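PixA inclusion body protein (Burkholderia cenocepacia, PDB 4LZK) is of unknown function but belongs to the PixA family of bacterial inclusion body proteins. Local coordinates at residues His101-Thr115 and Phe146-Thr160. Numbering follows the deposited sequence.
Sequences HVQQYSGAQVFAPFT and FESVAKSAGSEYLAT
Glu156 reaches into the 106-112 loop and binds its backbone: Glu156 OE1 accepts the Phe111 N-H at 2.9 Å, nearly along the carboxylate C-O axis and with the N-H close to straight. CG lies anti to the Glu156 backbone N (chi1 -172°) and the chain stays extended, which carries the carboxylate past Ala108 O to the Phe111 ring edge. The other oxygen, Glu156 OE2, takes a 2.6 Å bond from a water that also donates to Phe111 O, so the N-H and the C=O of Phe111 are both tied to the one carboxylate, the first directly and the second through the water.

Further along, Ser148 has two roles. Ser148 CB sits 3.4 Å from the Phe114 ring centroid, only 6° off the normal, a CH-pi contact; Val102 CG1 covers the opposite face towards the rim. Ser148 OG, anti to the backbone N (chi1 -177°), donates to Ala112 O at 2.7 Å from above the carbonyl plane. At the exposed Lys151, NZ donates to both Gln109 O and Gln109 OE1, while Lys151 N meets Val110 O at 2.8 Å.

Backbone pairing frames these side chains. Strands 101-105 and 154-160 run antiparallel, and Tyr157 O accepts from Tyr105 N and Ser106 N, both donors reaching it from the same face of its carbonyl plane. Beyond the corner, Thr115 and Glu147 exchange two bonds in the other sheet. Val82 of strand 81-88 touches Phe111 and Phe114, and Tyr157 OH hydrogen-bonds to Leu76 O of the second subunit. Tyr105 and Ser106 both face Tyr157, a classic beta bulge where 101-115 leaves its strand; the two segments pass between the sheets in opposite senses, consistent with a beta sandwich.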
loop_
_atom_site.group_PDB
_atom_site.type_symbol
_atom_site.label_atom_id
_atom_site.label_comp_id
_atom_site.label_asym_id
_atom_site.label_seq_id
_atom_site.Cartn_x
_atom_site.Cartn_y
_atom_site.Cartn_z
ATOM N N HIS C 101 -21.004 2.241 20.266
ATOM C CA HIS C 101 -21.515 3.473 19.654
ATOM C C HIS C 101 -20.773 3.982 18.428
ATOM O O HIS C 101 -19.566 3.816 18.325
ATOM C CB HIS C 101 -21.421 4.580 20.685
ATOM C CG HIS C 101 -22.270 5.736 20.351
ATOM N ND1 HIS C 101 -21.814 7.049 20.394
ATOM C CD2 HIS C 101 -23.541 5.783 19.881
ATOM C CE1 HIS C 101 -22.793 7.852 20.012
ATOM N NE2 HIS C 101 -23.834 7.113 19.668
ATOM N N VAL C 102 -21.490 4.597 17.485
ATOM C CA VAL C 102 -20.859 5.286 16.355
ATOM C C VAL C 102 -21.478 6.658 16.225
ATOM O O VAL C 102 -22.712 6.807 16.357
ATOM C CB VAL C 102 -21.047 4.502 15.020
ATOM C CG1 VAL C 102 -20.419 5.215 13.897
ATOM C CG2 VAL C 102 -20.565 3.101 15.107
ATOM N N GLN C 103 -20.668 7.669 15.986
ATOM C CA GLN C 103 -21.134 9.040 15.807
ATOM C C GLN C 103 -20.317 9.864 14.878
ATOM O O GLN C 103 -19.144 9.539 14.560
ATOM C CB GLN C 103 -21.215 9.738 17.144
ATOM C CG GLN C 103 -19.954 10.122 17.818
ATOM C CD GLN C 103 -20.227 10.413 19.282
ATOM O OE1 GLN C 103 -20.355 9.486 20.066
ATOM N NE2 GLN C 103 -20.307 11.697 19.647
ATOM N N GLN C 104 -20.910 10.951 14.390
ATOM C CA GLN C 104 -20.187 11.892 13.601
ATOM C C GLN C 104 -19.147 12.579 14.413
ATOM O O GLN C 104 -19.407 13.067 15.482
ATOM C CB GLN C 104 -21.140 12.962 13.051
ATOM C CG GLN C 104 -20.483 14.077 12.217
ATOM C CD GLN C 104 -21.531 14.884 11.528
ATOM O OE1 GLN C 104 -22.709 14.902 11.958
ATOM N NE2 GLN C 104 -21.154 15.568 10.463
ATOM N N TYR C 105 -17.943 12.676 13.877
ATOM C CA TYR C 105 -16.854 13.389 14.521
ATOM C C TYR C 105 -16.587 14.730 13.792
ATOM O O TYR C 105 -16.321 15.713 14.425
ATOM C CB TYR C 105 -15.624 12.473 14.517
ATOM C CG TYR C 105 -14.421 13.001 15.251
ATOM C CD1 TYR C 105 -14.329 12.925 16.643
ATOM C CD2 TYR C 105 -13.344 13.562 14.568
ATOM C CE1 TYR C 105 -13.207 13.435 17.321
ATOM C CE2 TYR C 105 -12.217 14.014 15.252
ATOM C CZ TYR C 105 -12.171 13.959 16.626
ATOM O OH TYR C 105 -11.087 14.398 17.294
ATOM N N SER C 106 -16.544 14.731 12.460
ATOM C CA SER C 106 -16.211 15.945 11.669
ATOM C C SER C 106 -16.930 15.810 10.353
ATOM O O SER C 106 -17.269 14.749 9.943
ATOM C CB SER C 106 -14.708 16.013 11.213
ATOM O OG SER C 106 -13.787 15.980 12.298
ATOM N N GLY C 107 -17.090 16.916 9.651
ATOM C CA GLY C 107 -17.563 16.868 8.313
ATOM C C GLY C 107 -19.042 16.844 8.078
ATOM O O GLY C 107 -19.797 17.192 8.921
ATOM N N ALA C 108 -19.433 16.451 6.883
ATOM C CA ALA C 108 -20.854 16.372 6.511
ATOM C C ALA C 108 -21.490 15.131 7.184
ATOM O O ALA C 108 -20.784 14.147 7.474
ATOM C CB ALA C 108 -20.981 16.255 4.981
ATOM N N GLN C 109 -22.806 15.135 7.376
ATOM C CA GLN C 109 -23.478 13.888 7.858
ATOM C C GLN C 109 -23.704 13.020 6.636
ATOM O O GLN C 109 -24.804 12.918 6.148
ATOM C CB GLN C 109 -24.804 14.198 8.609
ATOM C CG GLN C 109 -25.262 13.095 9.557
ATOM C CD GLN C 109 -26.685 13.226 10.064
ATOM O OE1 GLN C 109 -27.579 13.593 9.296
ATOM N NE2 GLN C 109 -26.930 12.837 11.342
ATOM N N VAL C 110 -22.647 12.419 6.103
ATOM C CA VAL C 110 -22.776 11.525 5.021
ATOM C C VAL C 110 -23.632 10.284 5.407
ATOM O O VAL C 110 -24.463 9.884 4.701
ATOM C CB VAL C 110 -21.382 11.015 4.652
ATOM C CG1 VAL C 110 -21.438 9.860 3.675
ATOM C CG2 VAL C 110 -20.554 12.187 4.098
ATOM N N PHE C 111 -23.428 9.748 6.567
ATOM C CA PHE C 111 -24.153 8.550 6.980
ATOM C C PHE C 111 -25.288 8.997 7.918
ATOM O O PHE C 111 -25.134 9.917 8.762
ATOM C CB PHE C 111 -23.256 7.579 7.722
ATOM C CG PHE C 111 -22.280 6.874 6.807
ATOM C CD1 PHE C 111 -22.686 5.851 6.006
ATOM C CD2 PHE C 111 -20.993 7.327 6.712
ATOM C CE1 PHE C 111 -21.828 5.261 5.117
ATOM C CE2 PHE C 111 -20.109 6.777 5.829
ATOM C CZ PHE C 111 -20.521 5.702 5.040
ATOM N N ALA C 112 -26.369 8.216 7.868
ATOM C CA ALA C 112 -27.444 8.360 8.835
ATOM C C ALA C 112 -26.890 7.944 10.158
ATOM O O ALA C 112 -25.811 7.320 10.162
ATOM C CB ALA C 112 -28.568 7.494 8.473
ATOM N N PRO C 113 -27.505 8.368 11.263
ATOM C CA PRO C 113 -27.095 7.844 12.568
ATOM C C PRO C 113 -27.230 6.276 12.540
ATOM O O PRO C 113 -28.103 5.728 11.843
ATOM C CB PRO C 113 -28.116 8.436 13.534
ATOM C CG PRO C 113 -28.627 9.646 12.851
ATOM C CD PRO C 113 -28.526 9.441 11.392
ATOM N N PHE C 114 -26.357 5.596 13.237
ATOM C CA PHE C 114 -26.259 4.156 13.164
ATOM C C PHE C 114 -27.245 3.453 14.057
ATOM O O PHE C 114 -27.619 3.966 15.095
ATOM C CB PHE C 114 -24.821 3.692 13.532
ATOM C CG PHE C 114 -23.829 3.874 12.390
ATOM C CD1 PHE C 114 -23.452 5.133 11.994
ATOM C CD2 PHE C 114 -23.324 2.756 11.703
ATOM C CE1 PHE C 114 -22.601 5.269 10.936
ATOM C CE2 PHE C 114 -22.430 2.898 10.695
ATOM C CZ PHE C 114 -22.063 4.181 10.307
ATOM N N THR C 115 -27.616 2.249 13.681
ATOM C CA THR C 115 -28.558 1.484 14.492
ATOM C C THR C 115 -27.880 0.155 14.878
ATOM O O THR C 115 -27.372 -0.554 14.035
ATOM C CB THR C 115 -29.823 1.198 13.709
ATOM O OG1 THR C 115 -30.412 2.423 13.248
ATOM C CG2 THR C 115 -30.788 0.387 14.533
ATOM N N PHE C 146 -23.659 -2.542 13.625
ATOM C CA PHE C 146 -24.113 -1.155 13.665
ATOM C C PHE C 146 -24.395 -0.771 12.223
ATOM O O PHE C 146 -23.475 -0.797 11.387
ATOM C CB PHE C 146 -23.056 -0.327 14.347
ATOM C CG PHE C 146 -22.998 -0.581 15.855
ATOM C CD1 PHE C 146 -22.292 -1.696 16.342
ATOM C CD2 PHE C 146 -23.626 0.218 16.737
ATOM C CE1 PHE C 146 -22.267 -1.976 17.707
ATOM C CE2 PHE C 146 -23.572 -0.032 18.125
ATOM C CZ PHE C 146 -22.897 -1.170 18.586
ATOM N N GLU C 147 -25.647 -0.580 11.862
ATOM C CA GLU C 147 -25.997 -0.408 10.439
ATOM C C GLU C 147 -26.296 1.074 10.132
ATOM O O GLU C 147 -26.895 1.793 10.954
ATOM C CB GLU C 147 -27.215 -1.233 10.089
ATOM C CG GLU C 147 -27.009 -2.745 10.269
ATOM C CD GLU C 147 -28.274 -3.593 9.900
ATOM O OE1 GLU C 147 -29.399 -3.064 9.776
ATOM O OE2 GLU C 147 -28.149 -4.829 9.772
ATOM N N SER C 148 -25.950 1.520 8.959
ATOM C CA SER C 148 -26.377 2.811 8.485
ATOM C C SER C 148 -26.507 2.798 6.976
ATOM O O SER C 148 -26.439 1.772 6.345
ATOM C CB SER C 148 -25.378 3.847 8.968
ATOM O OG SER C 148 -25.762 5.168 8.595
ATOM N N VAL C 149 -26.694 3.985 6.375
ATOM C CA VAL C 149 -26.778 4.110 4.941
ATOM C C VAL C 149 -26.125 5.472 4.626
ATOM O O VAL C 149 -26.198 6.404 5.432
ATOM C CB VAL C 149 -28.262 4.036 4.431
ATOM C CG1 VAL C 149 -29.084 5.273 4.865
ATOM C CG2 VAL C 149 -28.319 3.878 2.913
ATOM N N ALA C 150 -25.443 5.556 3.503
ATOM C CA ALA C 150 -24.937 6.841 3.035
ATOM C C ALA C 150 -26.111 7.634 2.469
ATOM O O ALA C 150 -26.789 7.129 1.577
ATOM C CB ALA C 150 -23.873 6.645 1.951
ATOM N N LYS C 151 -26.317 8.859 2.909
ATOM C CA LYS C 151 -27.476 9.609 2.437
ATOM C C LYS C 151 -27.155 10.997 1.962
ATOM O O LYS C 151 -28.049 11.660 1.422
ATOM C CB LYS C 151 -28.620 9.694 3.465
ATOM C CG LYS C 151 -28.196 10.001 4.856
ATOM C CD LYS C 151 -27.956 11.442 5.079
ATOM C CE LYS C 151 -27.950 11.777 6.585
ATOM N NZ LYS C 151 -27.654 13.251 6.638
ATOM N N SER C 152 -25.936 11.482 2.209
ATOM C CA SER C 152 -25.576 12.773 1.591
ATOM C C SER C 152 -24.169 12.692 1.018
ATOM O O SER C 152 -23.314 11.977 1.553
ATOM C CB SER C 152 -25.704 13.909 2.579
ATOM O OG SER C 152 -26.971 13.904 3.272
ATOM N N ALA C 153 -23.916 13.410 -0.092
ATOM C CA ALA C 153 -22.591 13.417 -0.687
ATOM C C ALA C 153 -21.656 14.238 0.151
ATOM O O ALA C 153 -22.099 15.189 0.813
ATOM C CB ALA C 153 -22.633 13.927 -2.133
ATOM N N GLY C 154 -20.367 13.866 0.171
ATOM C CA GLY C 154 -19.380 14.596 0.899
ATOM C C GLY C 154 -18.473 13.685 1.730
ATOM O O GLY C 154 -18.453 12.467 1.521
ATOM N N SER C 155 -17.768 14.305 2.643
ATOM C CA SER C 155 -16.763 13.635 3.444
ATOM C C SER C 155 -17.109 13.681 4.881
ATOM O O SER C 155 -17.415 14.745 5.406
ATOM C CB SER C 155 -15.368 14.224 3.141
ATOM O OG SER C 155 -14.434 13.649 4.125
ATOM N N GLU C 156 -17.008 12.545 5.571
ATOM C CA GLU C 156 -17.334 12.477 7.015
ATOM C C GLU C 156 -16.227 11.731 7.792
ATOM O O GLU C 156 -15.732 10.745 7.311
ATOM C CB GLU C 156 -18.671 11.769 7.255
ATOM C CG GLU C 156 -19.152 11.855 8.708
ATOM C CD GLU C 156 -20.553 11.242 8.975
ATOM O OE1 GLU C 156 -21.179 10.713 8.036
ATOM O OE2 GLU C 156 -21.001 11.359 10.160
ATOM N N TYR C 157 -15.902 12.220 8.961
ATOM C CA TYR C 157 -15.146 11.451 9.919
ATOM C C TYR C 157 -16.106 10.968 11.015
ATOM O O TYR C 157 -16.830 11.757 11.543
ATOM C CB TYR C 157 -13.959 12.232 10.504
ATOM C CG TYR C 157 -13.053 12.926 9.477
ATOM C CD1 TYR C 157 -13.078 12.588 8.106
ATOM C CD2 TYR C 157 -12.164 13.928 9.858
ATOM C CE1 TYR C 157 -12.300 13.287 7.147
ATOM C CE2 TYR C 157 -11.342 14.590 8.906
ATOM C CZ TYR C 157 -11.428 14.298 7.559
ATOM O OH TYR C 157 -10.587 14.946 6.623
ATOM N N LEU C 158 -16.051 9.671 11.332
ATOM C CA LEU C 158 -16.838 8.998 12.345
ATOM C C LEU C 158 -16.009 8.551 13.528
ATOM O O LEU C 158 -14.859 8.095 13.341
ATOM C CB LEU C 158 -17.403 7.754 11.692
ATOM C CG LEU C 158 -18.217 8.229 10.490
ATOM C CD1 LEU C 158 -17.749 7.695 9.146
ATOM C CD2 LEU C 158 -19.667 8.013 10.758
ATOM N N ALA C 159 -16.526 8.736 14.770
ATOM C CA ALA C 159 -15.939 8.166 15.914
ATOM C C ALA C 159 -16.641 6.889 16.301
ATOM O O ALA C 159 -17.869 6.918 16.454
ATOM C CB ALA C 159 -16.005 9.163 17.060
ATOM N N THR C 160 -15.913 5.810 16.511
ATOM C CA THR C 160 -16.515 4.534 16.950
ATOM C C THR C 160 -15.945 4.234 18.346
ATOM O O THR C 160 -14.707 4.133 18.503
ATOM C CB THR C 160 -16.173 3.421 15.998
ATOM O OG1 THR C 160 -16.717 3.721 14.665
ATOM C CG2 THR C 160 -16.713 2.110 16.521
HETATM O O HOH W 1 -18.910 6.867 19.404
HETATM O O HOH W 2 -23.089 9.882 10.642
HETATM O O HOH W 3 -29.461 3.457 11.009
#